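Local coordinates for protein CRISPR system Cmr subunit Cmr1-1 (Pyrococcus furiosus, PDB 4W8Z) that binds RNA as a Cmr1-family subunit that, together with Cmr6, caps the type III-B Cmr ribonucleoprotein complex of CRISPR antiviral defence, at residues A[16-21]-A[163-168]; A[20-25]-A[119-124]. All blocks are in the same frame, centred on the assembly; numbering follows the deposited sequence.

Contact 1 of 2, residues A[16-21]-A[163-168]; sequences SITSTH and TGSMKI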
loop_
_atom_site.group_PDB
_atom_site.type_symbol
_atom_site.label_atom_id
_atom_site.label_comp_id
_atom_site.label_asym_id
_atom_site.label_seq_id
_atom_site.Cartn_x
_atom_site.Cartn_y
_atom_site.Cartn_z
ATOM N N SER A 16 -7.862 11.435 3.880
ATOM C CA SER A 16 -7.094 10.539 4.733
ATOM C C SER A 16 -7.990 9.843 5.757
ATOM O O SER A 16 -8.756 10.489 6.475
ATOM C CB SER A 16 -5.977 11.301 5.448
ATOM O OG SER A 16 -5.082 11.881 4.517
ATOM N N ILE A 17 -7.896 8.520 5.812
ATOM C CA ILE A 17 -8.575 7.747 6.841
ATOM C C ILE A 17 -7.672 7.628 8.063
ATOM O O ILE A 17 -8.131 7.710 9.204
ATOM C CB ILE A 17 -8.959 6.352 6.331
ATOM C CG1 ILE A 17 -10.084 6.461 5.301
ATOM C CG2 ILE A 17 -9.365 5.448 7.480
ATOM C CD1 ILE A 17 -10.306 5.193 4.509
ATOM N N THR A 18 -6.378 7.446 7.817
ATOM C CA THR A 18 -5.390 7.389 8.886
ATOM C C THR A 18 -4.408 8.548 8.766
ATOM O O THR A 18 -4.342 9.204 7.724
ATOM C CB THR A 18 -4.608 6.061 8.869
ATOM O OG1 THR A 18 -4.071 5.833 7.558
ATOM C CG2 THR A 18 -5.510 4.899 9.252
ATOM N N SER A 19 -3.654 8.796 9.835
ATOM C CA SER A 19 -2.660 9.866 9.864
ATOM C C SER A 19 -1.727 9.756 8.669
ATOM O O SER A 19 -1.209 8.679 8.375
ATOM C CB SER A 19 -1.856 9.819 11.164
ATOM O OG SER A 19 -2.713 9.763 12.294
ATOM N N THR A 20 -1.528 10.871 7.973
ATOM C CA THR A 20 -0.751 10.870 6.738
ATOM C C THR A 20 0.517 11.695 6.909
ATOM O O THR A 20 0.472 12.802 7.434
ATOM C CB THR A 20 -1.584 11.415 5.554
ATOM O OG1 THR A 20 -2.724 10.571 5.344
ATOM C CG2 THR A 20 -0.756 11.451 4.280
ATOM N N HIS A 21 1.647 11.146 6.470
ATOM C CA HIS A 21 2.938 11.802 6.646
ATOM C C HIS A 21 3.708 11.951 5.333
ATOM O O HIS A 21 4.411 11.037 4.901
ATOM C CB HIS A 21 3.777 11.028 7.659
ATOM C CG HIS A 21 3.184 11.005 9.032
ATOM N ND1 HIS A 21 3.602 11.850 10.039
ATOM C CD2 HIS A 21 2.196 10.248 9.564
ATOM C CE1 HIS A 21 2.902 11.609 11.132
ATOM N NE2 HIS A 21 2.040 10.641 10.870
ATOM N N THR A 163 -0.308 3.973 7.807
ATOM C CA THR A 163 -0.472 5.404 7.578
ATOM C C THR A 163 -0.892 5.685 6.139
ATOM O O THR A 163 -0.631 4.893 5.235
ATOM C CB THR A 163 0.817 6.195 7.883
ATOM O OG1 THR A 163 1.758 6.012 6.821
ATOM C CG2 THR A 163 1.433 5.749 9.195
ATOM N N GLY A 164 -1.544 6.822 5.928
ATOM C CA GLY A 164 -1.825 7.282 4.584
ATOM C C GLY A 164 -2.851 6.460 3.830
ATOM O O GLY A 164 -2.875 6.467 2.598
ATOM N N SER A 165 -3.704 5.748 4.559
ATOM C CA SER A 165 -4.845 5.094 3.930
ATOM C C SER A 165 -5.846 6.150 3.478
ATOM O O SER A 165 -6.151 7.083 4.218
ATOM C CB SER A 165 -5.503 4.102 4.880
ATOM O OG SER A 165 -4.701 2.946 5.035
ATOM N N MET A 166 -6.352 5.997 2.260
ATOM C CA MET A 166 -7.199 7.009 1.646
ATOM C C MET A 166 -8.575 6.482 1.262
ATOM O O MET A 166 -8.772 5.278 1.094
ATOM C CB MET A 166 -6.504 7.576 0.407
ATOM C CG MET A 166 -5.144 8.178 0.703
ATOM S SD MET A 166 -5.285 9.741 1.586
ATOM C CE MET A 166 -3.658 9.859 2.319
ATOM N N LYS A 167 -9.526 7.401 1.124
ATOM C CA LYS A 167 -10.822 7.084 0.534
ATOM C C LYS A 167 -11.229 8.211 -0.405
ATOM O O LYS A 167 -10.749 9.336 -0.274
ATOM C CB LYS A 167 -11.884 6.866 1.614
ATOM C CG LYS A 167 -12.459 8.141 2.211
ATOM C CD LYS A 167 -13.297 7.817 3.429
ATOM C CE LYS A 167 -14.477 8.751 3.556
ATOM N NZ LYS A 167 -15.461 8.236 4.556
ATOM N N ILE A 168 -12.097 7.901 -1.362
ATOM C CA ILE A 168 -12.621 8.912 -2.274
ATOM C C ILE A 168 -13.920 9.483 -1.723
ATOM O O ILE A 168 -14.894 8.753 -1.556
ATOM C CB ILE A 168 -12.869 8.332 -3.678
ATOM C CG1 ILE A 168 -11.551 7.865 -4.300
ATOM C CG2 ILE A 168 -13.547 9.356 -4.567
ATOM C CD1 ILE A 168 -11.721 7.158 -5.625
#
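At the end of the pairing between the first and fourth strands of the ferredoxin-like, RAMP-family sheet, S16 and M166 form the last antiparallel pair, a non-hydrogen-bonded one, between strand 8-16 and edge strand 166-172. Next to it, I17 N donates a hydrogen bond to S165 O (2.8 Å). Beyond I17 the chain turns away, and the two segments stay joined by one side-chain and one backbone bond. T18 OG1, turned between its own N and carbonyl carbon (chi1 52°), accepts a hydrogen bond from S165 N (3.0 Å) and is itself hydrogen-bonded to G162 O. G164 N donates to S19 O (3.1 Å). M166, bent at chi2 (-72°), brings CE beside the hydroxyls of S16 and T20, whose oxygens are themselves hydrogen-bonded, S16 OG to T20 OG1 at 2.8 Å; T20 and M166 meet tip to tip. At the strand end of the contact, I17 CD1 lies 3.7 Å from K167 CB, the two side chains crossing at about a right angle, while K167 NZ runs on to a salt bridge with E290. Helix 237-264 packs on I17, T18 and S19, strand 284-291 touches I17 and T18, and helix 106-113 touches T163.

Contact 2 of 2, residues A[20-25]-A[119-124]; sequences THLLEV and HYYPPG
Y121, T20 and Y120 carry most of this contact, which illustrates how a single beta bridge can join a loop to the residue that follows a short strand. T20 and Y121 form an antiparallel hydrogen-bonded pair with both bonds in place: T20 N donates to Y121 O (2.7 Å), and Y121 N returns the bond to T20 O (2.9 Å). T20 CB and Y121 CB also touch, 3.9 Å apart. T20 O lies against the CB atoms of Y120 and Y121, off the edges of their rings, so this one carbonyl is flanked by the roots of two aromatic side chains as well as gripped by an amide.

From the bridge the two tyrosines part. In Y121, CG stands anti to the carbonyl carbon (chi1 -73°), which turns the CD2-CE2 side of the ring to L22; the leucine crosses it at about a right angle and places L22 CD1 3.7 Å from Y121 CE2, an apolar approach. Y120 instead meets H21: the imidazole comes up to the start of the tyrosine side chain, with H21 CE1 3.5 Å from Y120 CB. Their planes are nearly parallel, at 19°, but slid apart with ring centroids 5.5 Å from each other, so there is little overlap and the pair is no true stack.

F127, on strand 126-133, meets the Y121 ring edge-to-face, while the Y120 backbone is hydrogen-bonded to K89 in the small two-stranded sheet 89-90/119-120. H21 is hydrogen-bonded through its backbone to F157 and rests its side chain on I108 of helix 106-113.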
loop_
_atom_site.group_PDB
_atom_site.type_symbol
_atom_site.label_atom_id
_atom_site.label_comp_id
_atom_site.label_asym_id
_atom_site.label_seq_id
_atom_site.Cartn_x
_atom_site.Cartn_y
_atom_site.Cartn_z
ATOM N N THR A 20 -1.528 10.871 7.973
ATOM C CA THR A 20 -0.751 10.870 6.738
ATOM C C THR A 20 0.517 11.695 6.909
ATOM O O THR A 20 0.472 12.802 7.434
ATOM C CB THR A 20 -1.584 11.415 5.554
ATOM O OG1 THR A 20 -2.724 10.571 5.344
ATOM C CG2 THR A 20 -0.756 11.451 4.280
ATOM N N HIS A 21 1.647 11.146 6.470
ATOM C CA HIS A 21 2.938 11.802 6.646
ATOM C C HIS A 21 3.708 11.951 5.333
ATOM O O HIS A 21 4.411 11.037 4.901
ATOM C CB HIS A 21 3.777 11.028 7.659
ATOM C CG HIS A 21 3.184 11.005 9.032
ATOM N ND1 HIS A 21 3.602 11.850 10.039
ATOM C CD2 HIS A 21 2.196 10.248 9.564
ATOM C CE1 HIS A 21 2.902 11.609 11.132
ATOM N NE2 HIS A 21 2.040 10.641 10.870
ATOM N N LEU A 22 3.573 13.114 4.707
ATOM C CA LEU A 22 4.237 13.380 3.438
ATOM C C LEU A 22 5.587 14.021 3.699
ATOM O O LEU A 22 5.685 15.230 3.912
ATOM C CB LEU A 22 3.365 14.273 2.557
ATOM C CG LEU A 22 1.920 13.776 2.436
ATOM C CD1 LEU A 22 1.092 14.662 1.525
ATOM C CD2 LEU A 22 1.899 12.331 1.956
ATOM N N LEU A 23 6.630 13.199 3.690
ATOM C CA LEU A 23 7.942 13.632 4.143
ATOM C C LEU A 23 9.037 13.423 3.105
ATOM O O LEU A 23 10.140 12.998 3.452
ATOM C CB LEU A 23 8.314 12.889 5.427
ATOM C CG LEU A 23 7.344 13.029 6.597
ATOM C CD1 LEU A 23 7.811 12.202 7.787
ATOM C CD2 LEU A 23 7.205 14.496 6.979
ATOM N N GLU A 24 8.743 13.732 1.843
ATOM C CA GLU A 24 9.719 13.570 0.765
ATOM C C GLU A 24 10.976 14.407 1.003
ATOM O O GLU A 24 12.062 14.063 0.535
ATOM C CB GLU A 24 9.101 13.941 -0.580
ATOM C CG GLU A 24 8.048 12.964 -1.056
ATOM C CD GLU A 24 7.634 13.201 -2.497
ATOM O OE1 GLU A 24 8.237 12.575 -3.396
ATOM O OE2 GLU A 24 6.704 14.005 -2.729
ATOM N N VAL A 25 10.815 15.505 1.736
ATOM C CA VAL A 25 11.924 16.379 2.089
ATOM C C VAL A 25 13.016 15.636 2.858
ATOM O O VAL A 25 14.204 15.819 2.592
ATOM C CB VAL A 25 11.434 17.583 2.930
ATOM C CG1 VAL A 25 12.605 18.327 3.535
ATOM C CG2 VAL A 25 10.595 18.522 2.075
ATOM N N HIS A 119 4.543 18.717 12.089
ATOM C CA HIS A 119 3.184 18.650 11.568
ATOM C C HIS A 119 2.936 17.401 10.726
ATOM O O HIS A 119 3.867 16.793 10.197
ATOM C CB HIS A 119 2.870 19.901 10.744
ATOM C CG HIS A 119 2.990 21.177 11.516
ATOM N ND1 HIS A 119 4.205 21.746 11.828
ATOM C CD2 HIS A 119 2.044 21.993 12.040
ATOM C CE1 HIS A 119 4.003 22.861 12.510
ATOM N NE2 HIS A 119 2.702 23.033 12.652
ATOM N N TYR A 120 1.665 17.032 10.611
ATOM C CA TYR A 120 1.248 15.901 9.793
ATOM C C TYR A 120 -0.134 16.186 9.223
ATOM O O TYR A 120 -0.708 17.246 9.479
ATOM C CB TYR A 120 1.241 14.602 10.608
ATOM C CG TYR A 120 0.105 14.482 11.611
ATOM C CD1 TYR A 120 -0.032 15.383 12.656
ATOM C CD2 TYR A 120 -0.814 13.447 11.522
ATOM C CE1 TYR A 120 -1.067 15.266 13.572
ATOM C CE2 TYR A 120 -1.842 13.320 12.435
ATOM C CZ TYR A 120 -1.966 14.230 13.455
ATOM O OH TYR A 120 -2.999 14.093 14.354
ATOM N N TYR A 121 -0.665 15.251 8.446
ATOM C CA TYR A 121 -2.031 15.365 7.951
ATOM C C TYR A 121 -2.925 14.366 8.678
ATOM O O TYR A 121 -2.860 13.164 8.416
ATOM C CB TYR A 121 -2.092 15.134 6.441
ATOM C CG TYR A 121 -1.531 16.263 5.605
ATOM C CD1 TYR A 121 -2.218 17.466 5.475
ATOM C CD2 TYR A 121 -0.323 16.123 4.930
ATOM C CE1 TYR A 121 -1.712 18.498 4.704
ATOM C CE2 TYR A 121 0.189 17.150 4.158
ATOM C CZ TYR A 121 -0.511 18.333 4.049
ATOM O OH TYR A 121 -0.003 19.352 3.280
ATOM N N PRO A 122 -3.755 14.862 9.606
ATOM C CA PRO A 122 -4.613 13.992 10.417
ATOM C C PRO A 122 -5.788 13.447 9.614
ATOM O O PRO A 122 -6.079 13.991 8.545
ATOM C CB PRO A 122 -5.091 14.925 11.534
ATOM C CG PRO A 122 -5.093 16.267 10.901
ATOM C CD PRO A 122 -3.924 16.283 9.955
ATOM N N PRO A 123 -6.437 12.374 10.107
ATOM C CA PRO A 123 -7.639 11.835 9.459
ATOM C C PRO A 123 -8.647 12.935 9.134
ATOM O O PRO A 123 -8.998 13.722 10.013
ATOM C CB PRO A 123 -8.197 10.871 10.505
ATOM C CG PRO A 123 -6.988 10.407 11.247
ATOM C CD PRO A 123 -6.039 11.575 11.282
ATOM N N GLY A 124 -9.093 12.992 7.885
ATOM C CA GLY A 124 -9.993 14.042 7.455
ATOM C C GLY A 124 -9.304 15.019 6.521
ATOM O O GLY A 124 -9.956 15.843 5.891
#

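Both contacts spring from the same loop, which follows strand 8-16 and precedes helix 38-54, and they share T20 and H21; their centres are about 9 Å apart. Along the chain the loop comes first, then 119-124, then 163-168, so one early segment gathers two later ones in the RAMP-family portion of the protein. Contact 1 continues the pairing of strand 8-16 with edge strand 166-172, whereas contact 2 leads to the two-stranded sheet 89-90/119-120. They touch directly: S16 O probably accepts a hydrogen bond from G124 N (2.9 Å), and P123 CB packs against I17 O. The loop thus links the four-stranded sheet to the smaller one.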